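Local coordinates for protein tRNA (guanine(6)-N2)-methyltransferase (Thermus thermophilus, PDB 3TMA) that transfers a methyl group from S-adenosyl-L-methionine to N2 of the guanosine at position 6 of tRNA(Phe), at residues G110-R118 and V129-H138. Numbering follows the deposited sequence. Where two conformers were deposited one is given.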
ATOM      1  N   GLY A 110      12.476  26.395  -0.649  1.00 54.78           N
ATOM      2  CA  GLY A 110      11.790  27.662  -0.864  1.00 55.11           C
ATOM      3  C   GLY A 110      10.279  27.757  -0.620  1.00 53.48           C
ATOM      4  O   GLY A 110       9.650  28.786  -0.929  1.00 55.47           O
ATOM      5  N   SER A 111       9.677  26.694  -0.093  1.00 48.16           N
ATOM      6  CA  SER A 111       8.438  26.849   0.677  1.00 43.93           C
ATOM      7  C   SER A 111       8.241  25.617   1.534  1.00 39.96           C
ATOM      8  O   SER A 111       8.786  24.534   1.204  1.00 40.26           O
ATOM      9  CB  SER A 111       7.229  27.080  -0.242  1.00 44.96           C
ATOM     10  OG  SER A 111       6.745  25.853  -0.795  1.00 43.53           O
ATOM     11  N   PHE A 112       7.465  25.738   2.611  1.00 35.93           N
ATOM     12  CA  PHE A 112       7.162  24.533   3.418  1.00 32.80           C
ATOM     13  C   PHE A 112       5.810  24.649   4.097  1.00 33.53           C
ATOM     14  O   PHE A 112       5.142  25.731   4.034  1.00 33.63           O
ATOM     15  CB  PHE A 112       8.286  24.249   4.441  1.00 31.12           C
ATOM     16  CG  PHE A 112       8.227  25.150   5.685  1.00 32.31           C
ATOM     17  CD1 PHE A 112       8.454  26.516   5.580  1.00 34.38           C
ATOM     18  CD2 PHE A 112       7.869  24.633   6.922  1.00 30.57           C
ATOM     19  CE1 PHE A 112       8.350  27.380   6.716  1.00 34.76           C
ATOM     20  CE2 PHE A 112       7.816  25.443   8.065  1.00 32.43           C
ATOM     21  CZ  PHE A 112       8.041  26.841   7.959  1.00 34.79           C
ATOM     22  N   ARG A 113       5.389  23.566   4.768  1.00 30.42           N
ATOM     23  CA  ARG A 113       4.310  23.686   5.735  1.00 30.87           C
ATOM     24  C   ARG A 113       4.568  22.644   6.801  1.00 30.67           C
ATOM     25  O   ARG A 113       5.411  21.772   6.597  1.00 29.25           O
ATOM     26  CB  ARG A 113       2.935  23.479   5.081  1.00 31.90           C
ATOM     27  CG  ARG A 113       2.641  22.048   4.627  1.00 31.88           C
ATOM     28  CD  ARG A 113       1.143  21.917   4.314  1.00 35.93           C
ATOM     29  NE  ARG A 113       0.408  21.931   5.574  1.00 41.99           N
ATOM     30  CZ  ARG A 113      -0.904  22.123   5.690  1.00 47.31           C
ATOM     31  NH1 ARG A 113      -1.651  22.359   4.609  1.00 39.62           N
ATOM     32  NH2 ARG A 113      -1.460  22.128   6.906  1.00 48.20           N
ATOM     33  N   VAL A 114       3.859  22.748   7.932  1.00 30.41           N
ATOM     34  CA  VAL A 114       3.871  21.712   8.973  1.00 29.03           C
ATOM     35  C   VAL A 114       2.533  20.946   8.873  1.00 30.58           C
ATOM     36  O   VAL A 114       1.471  21.547   8.646  1.00 30.36           O
ATOM     37  CB  VAL A 114       4.002  22.313  10.389  1.00 29.62           C
ATOM     38  CG1 VAL A 114       4.071  21.208  11.468  1.00 28.76           C
ATOM     39  CG2 VAL A 114       5.259  23.221  10.509  1.00 30.19           C
ATOM     40  N   GLU A 115       2.603  19.624   8.939  1.00 28.62           N
ATOM     41  CA  GLU A 115       1.411  18.787   9.013  1.00 32.39           C
ATOM     42  C   GLU A 115       1.494  18.086  10.364  1.00 32.11           C
ATOM     43  O   GLU A 115       2.455  17.338  10.630  1.00 31.37           O
ATOM     44  CB  GLU A 115       1.419  17.771   7.874  1.00 33.04           C
ATOM     45  CG  GLU A 115       1.110  18.400   6.514  1.00 42.26           C
ATOM     46  CD  GLU A 115       1.099  17.381   5.361  0.50 45.57           C
ATOM     47  OE1 GLU A 115       1.393  16.186   5.603  0.50 44.18           O
ATOM     48  OE2 GLU A 115       0.820  17.793   4.213  0.50 46.36           O
ATOM     49  N   ALA A 116       0.572  18.414  11.265  1.00 30.46           N
ATOM     50  CA  ALA A 116       0.599  17.777  12.592  1.00 32.71           C
ATOM     51  C   ALA A 116      -0.555  16.809  12.733  1.00 33.94           C
ATOM     52  O   ALA A 116      -1.627  17.047  12.200  1.00 32.83           O
ATOM     53  CB  ALA A 116       0.560  18.822  13.712  1.00 32.41           C
ATOM     54  N   ARG A 117      -0.338  15.695  13.428  1.00 35.33           N
ATOM     55  CA  ARG A 117      -1.411  14.721  13.655  1.00 38.03           C
ATOM     56  C   ARG A 117      -1.348  14.348  15.124  1.00 40.69           C
ATOM     57  O   ARG A 117      -0.272  14.385  15.734  1.00 40.52           O
ATOM     58  CB  ARG A 117      -1.162  13.455  12.822  1.00 39.17           C
ATOM     59  CG  ARG A 117      -1.299  13.633  11.323  1.00 43.86           C
ATOM     60  CD  ARG A 117      -1.036  12.304  10.609  1.00 51.34           C
ATOM     61  NE  ARG A 117      -1.037  12.451   9.151  1.00 57.83           N
ATOM     62  N   ARG A 118      -2.492  13.991  15.693  1.00 41.73           N
ATOM     63  CA  ARG A 118      -2.580  13.634  17.110  1.00 44.11           C
ATOM     64  C   ARG A 118      -3.341  12.334  17.256  1.00 43.97           C
ATOM     65  O   ARG A 118      -4.318  12.104  16.554  1.00 44.05           O
ATOM     66  CB  ARG A 118      -3.361  14.691  17.894  1.00 46.75           C
ATOM     67  CG  ARG A 118      -2.662  16.011  18.061  1.00 50.93           C
ATOM     68  CD  ARG A 118      -3.564  16.929  18.890  1.00 59.32           C
ATOM     69  NE  ARG A 118      -4.920  16.953  18.351  1.00 63.81           N
ATOM     70  CZ  ARG A 118      -6.010  16.655  19.046  1.00 66.37           C
ATOM     71  NH1 ARG A 118      -7.195  16.689  18.466  1.00 69.27           N
ATOM     72  NH2 ARG A 118      -5.914  16.335  20.324  1.00 72.75           N
ATOM     73  N   VAL A 129      -0.328  23.232  16.896  1.00 34.54           N
ATOM     74  CA  VAL A 129       1.012  22.688  16.755  1.00 32.63           C
ATOM     75  C   VAL A 129       1.610  23.203  15.449  1.00 33.53           C
ATOM     76  O   VAL A 129       2.768  23.625  15.412  1.00 32.74           O
ATOM     77  CB  VAL A 129       0.994  21.138  16.741  1.00 32.93           C
ATOM     78  CG1 VAL A 129       2.387  20.579  16.382  1.00 28.58           C
ATOM     79  CG2 VAL A 129       0.573  20.567  18.125  1.00 32.90           C
ATOM     80  N   GLU A 130       0.842  23.131  14.361  1.00 31.73           N
ATOM     81  CA  GLU A 130       1.320  23.646  13.077  1.00 31.78           C
ATOM     82  C   GLU A 130       1.694  25.116  13.148  1.00 32.51           C
ATOM     83  O   GLU A 130       2.720  25.553  12.586  1.00 32.19           O
ATOM     84  CB  GLU A 130       0.305  23.389  11.957  1.00 29.69           C
ATOM     85  CG  GLU A 130       0.073  21.853  11.760  1.00 34.17           C
ATOM     86  CD  GLU A 130      -1.078  21.526  10.766  1.00 43.93           C
ATOM     87  OE1 GLU A 130      -1.720  22.476  10.283  1.00 46.55           O
ATOM     88  OE2 GLU A 130      -1.347  20.319  10.486  1.00 45.43           O
ATOM     89  N   ARG A 131       0.890  25.909  13.814  1.00 32.30           N
ATOM     90  CA  ARG A 131       1.215  27.329  13.873  0.50 34.25           C
ATOM     91  C   ARG A 131       2.471  27.577  14.692  1.00 35.36           C
ATOM     92  O   ARG A 131       3.373  28.285  14.247  1.00 36.58           O
ATOM     93  CB  ARG A 131       0.061  28.170  14.405  0.50 34.14           C
ATOM     94  CG  ARG A 131       0.474  29.606  14.735  0.50 35.71           C
ATOM     95  CD  ARG A 131      -0.750  30.471  14.839  0.50 37.80           C
ATOM     96  NE  ARG A 131      -1.474  30.265  16.082  0.50 32.03           N
ATOM     97  CZ  ARG A 131      -1.270  30.987  17.180  0.50 40.23           C
ATOM     98  NH1 ARG A 131      -2.033  30.787  18.258  0.50 38.16           N
ATOM     99  NH2 ARG A 131      -0.344  31.954  17.180  0.50 34.58           N
ATOM    100  N   ARG A 132       2.535  26.996  15.893  1.00 36.91           N
ATOM    101  CA  ARG A 132       3.673  27.254  16.788  1.00 38.30           C
ATOM    102  C   ARG A 132       5.023  26.745  16.178  1.00 36.07           C
ATOM    103  O   ARG A 132       6.007  27.484  16.091  1.00 35.45           O
ATOM    104  CB  ARG A 132       3.431  26.602  18.154  1.00 41.69           C
ATOM    105  CG  ARG A 132       4.660  26.702  19.113  1.00 46.94           C
ATOM    106  CD  ARG A 132       4.698  28.073  19.839  1.00 53.06           C
ATOM    107  NE  ARG A 132       3.495  28.233  20.651  1.00 54.30           N
ATOM    108  CZ  ARG A 132       3.486  28.149  21.978  1.00 57.09           C
ATOM    109  NH1 ARG A 132       4.625  27.950  22.642  1.00 53.67           N
ATOM    110  NH2 ARG A 132       2.340  28.236  22.633  1.00 58.09           N
ATOM    111  N   VAL A 133       5.015  25.521  15.679  1.00 32.37           N
ATOM    112  CA  VAL A 133       6.195  24.940  15.026  1.00 31.80           C
ATOM    113  C   VAL A 133       6.563  25.671  13.710  1.00 32.08           C
ATOM    114  O   VAL A 133       7.680  26.114  13.562  1.00 32.22           O
ATOM    115  CB  VAL A 133       6.054  23.428  14.853  1.00 28.72           C
ATOM    116  CG1 VAL A 133       7.213  22.839  13.957  1.00 28.45           C
ATOM    117  CG2 VAL A 133       6.064  22.739  16.266  1.00 29.63           C
ATOM    118  N   GLY A 134       5.591  25.868  12.827  1.00 30.09           N
ATOM    119  CA  GLY A 134       5.789  26.580  11.569  1.00 32.78           C
ATOM    120  C   GLY A 134       6.311  28.001  11.706  1.00 34.36           C
ATOM    121  O   GLY A 134       7.213  28.404  10.960  1.00 34.01           O
ATOM    122  N   GLU A 135       5.759  28.771  12.643  1.00 35.52           N
ATOM    123  CA  GLU A 135       6.227  30.139  12.827  1.00 38.33           C
ATOM    124  C   GLU A 135       7.633  30.161  13.390  1.00 37.63           C
ATOM    125  O   GLU A 135       8.418  31.000  12.967  1.00 37.27           O
ATOM    126  CB  GLU A 135       5.273  31.002  13.679  1.00 42.01           C
ATOM    127  CG  GLU A 135       3.951  31.274  12.937  1.00 46.33           C
ATOM    128  CD  GLU A 135       2.969  32.158  13.696  1.00 54.31           C
ATOM    129  OE1 GLU A 135       3.032  32.253  14.962  1.00 53.83           O
ATOM    130  OE2 GLU A 135       2.104  32.746  13.005  1.00 55.14           O
ATOM    131  N   ALA A 136       7.978  29.172  14.236  1.00 36.31           N
ATOM    132  CA  ALA A 136       9.348  29.080  14.789  1.00 36.99           C
ATOM    133  C   ALA A 136      10.346  28.767  13.669  1.00 36.81           C
ATOM    134  O   ALA A 136      11.432  29.408  13.572  1.00 37.09           O
ATOM    135  CB  ALA A 136       9.443  28.004  15.899  1.00 35.95           C
ATOM    136  N   LEU A 137       9.975  27.824  12.797  1.00 33.70           N
ATOM    137  CA  LEU A 137      10.839  27.504  11.660  1.00 33.21           C
ATOM    138  C   LEU A 137      10.941  28.629  10.656  1.00 35.41           C
ATOM    139  O   LEU A 137      12.021  28.862  10.099  1.00 38.47           O
ATOM    140  CB  LEU A 137      10.463  26.165  10.980  1.00 31.43           C
ATOM    141  CG  LEU A 137      10.645  24.946  11.884  1.00 33.76           C
ATOM    142  CD1 LEU A 137      10.002  23.634  11.272  1.00 33.02           C
ATOM    143  CD2 LEU A 137      12.092  24.749  12.254  1.00 32.19           C
ATOM    144  N   HIS A 138       9.823  29.289  10.358  1.00 35.31           N
ATOM    145  CA  HIS A 138       9.831  30.381   9.394  1.00 37.39           C
ATOM    146  C   HIS A 138      10.759  31.478   9.912  1.00 40.36           C
ATOM    147  O   HIS A 138      11.522  32.116   9.153  1.00 40.77           O
ATOM    148  CB  HIS A 138       8.403  30.937   9.193  1.00 38.13           C
ATOM    149  CG  HIS A 138       8.353  32.239   8.454  1.00 42.66           C
ATOM    150  ND1 HIS A 138       8.713  32.356   7.128  1.00 49.01           N
ATOM    151  CD2 HIS A 138       8.017  33.486   8.863  1.00 47.02           C
ATOM    152  CE1 HIS A 138       8.609  33.624   6.754  1.00 51.12           C
ATOM    153  NE2 HIS A 138       8.195  34.329   7.790  1.00 52.01           N
TER
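Strand 112-118 and helix 129-138 run roughly antiparallel, their axes approaching to 7.8 Å, with 147° between their N-to-C directions and Val-114 and Glu-130 nearest in the backbone. They are the first strand and the helix of a beta-alpha-beta unit in the THUMP domain; strand 152-159 completes it, lying parallel to this edge strand of the sheet. Alternate residues Phe-112, Val-114 and Ala-116 face the helix. Val-114 fits over Gly-134, where the bare backbone lets CG2 come to 3.5 Å from Gly-134 N; the same methyl meets Val-133 CG1. At one end Ala-116 CB packs on Val-129 CG1, and Val-129 also reaches Leu-91 and Leu-94 of helix 90-99. At the other, the side chains of Phe-112 and Leu-137 cross at about a right angle, and the ring turns its CZ edge to Gly-134 O, 3.5 Å away. Glu-130, extended beyond CG (chi2 173°), slides past Val-114 in the opposite direction to reach the strand's backbone at Ala-116. Its OE1 forms a long salt bridge with Arg-113 NH2 (3.4 Å), the guanidinium being further held by NE to Val-114 O and NH1 to Leu-147 O. The other carboxylate oxygen, OE2, takes the Ala-116 backbone N-H on its anti lone pair, at 2.8 Å and almost straight (175°).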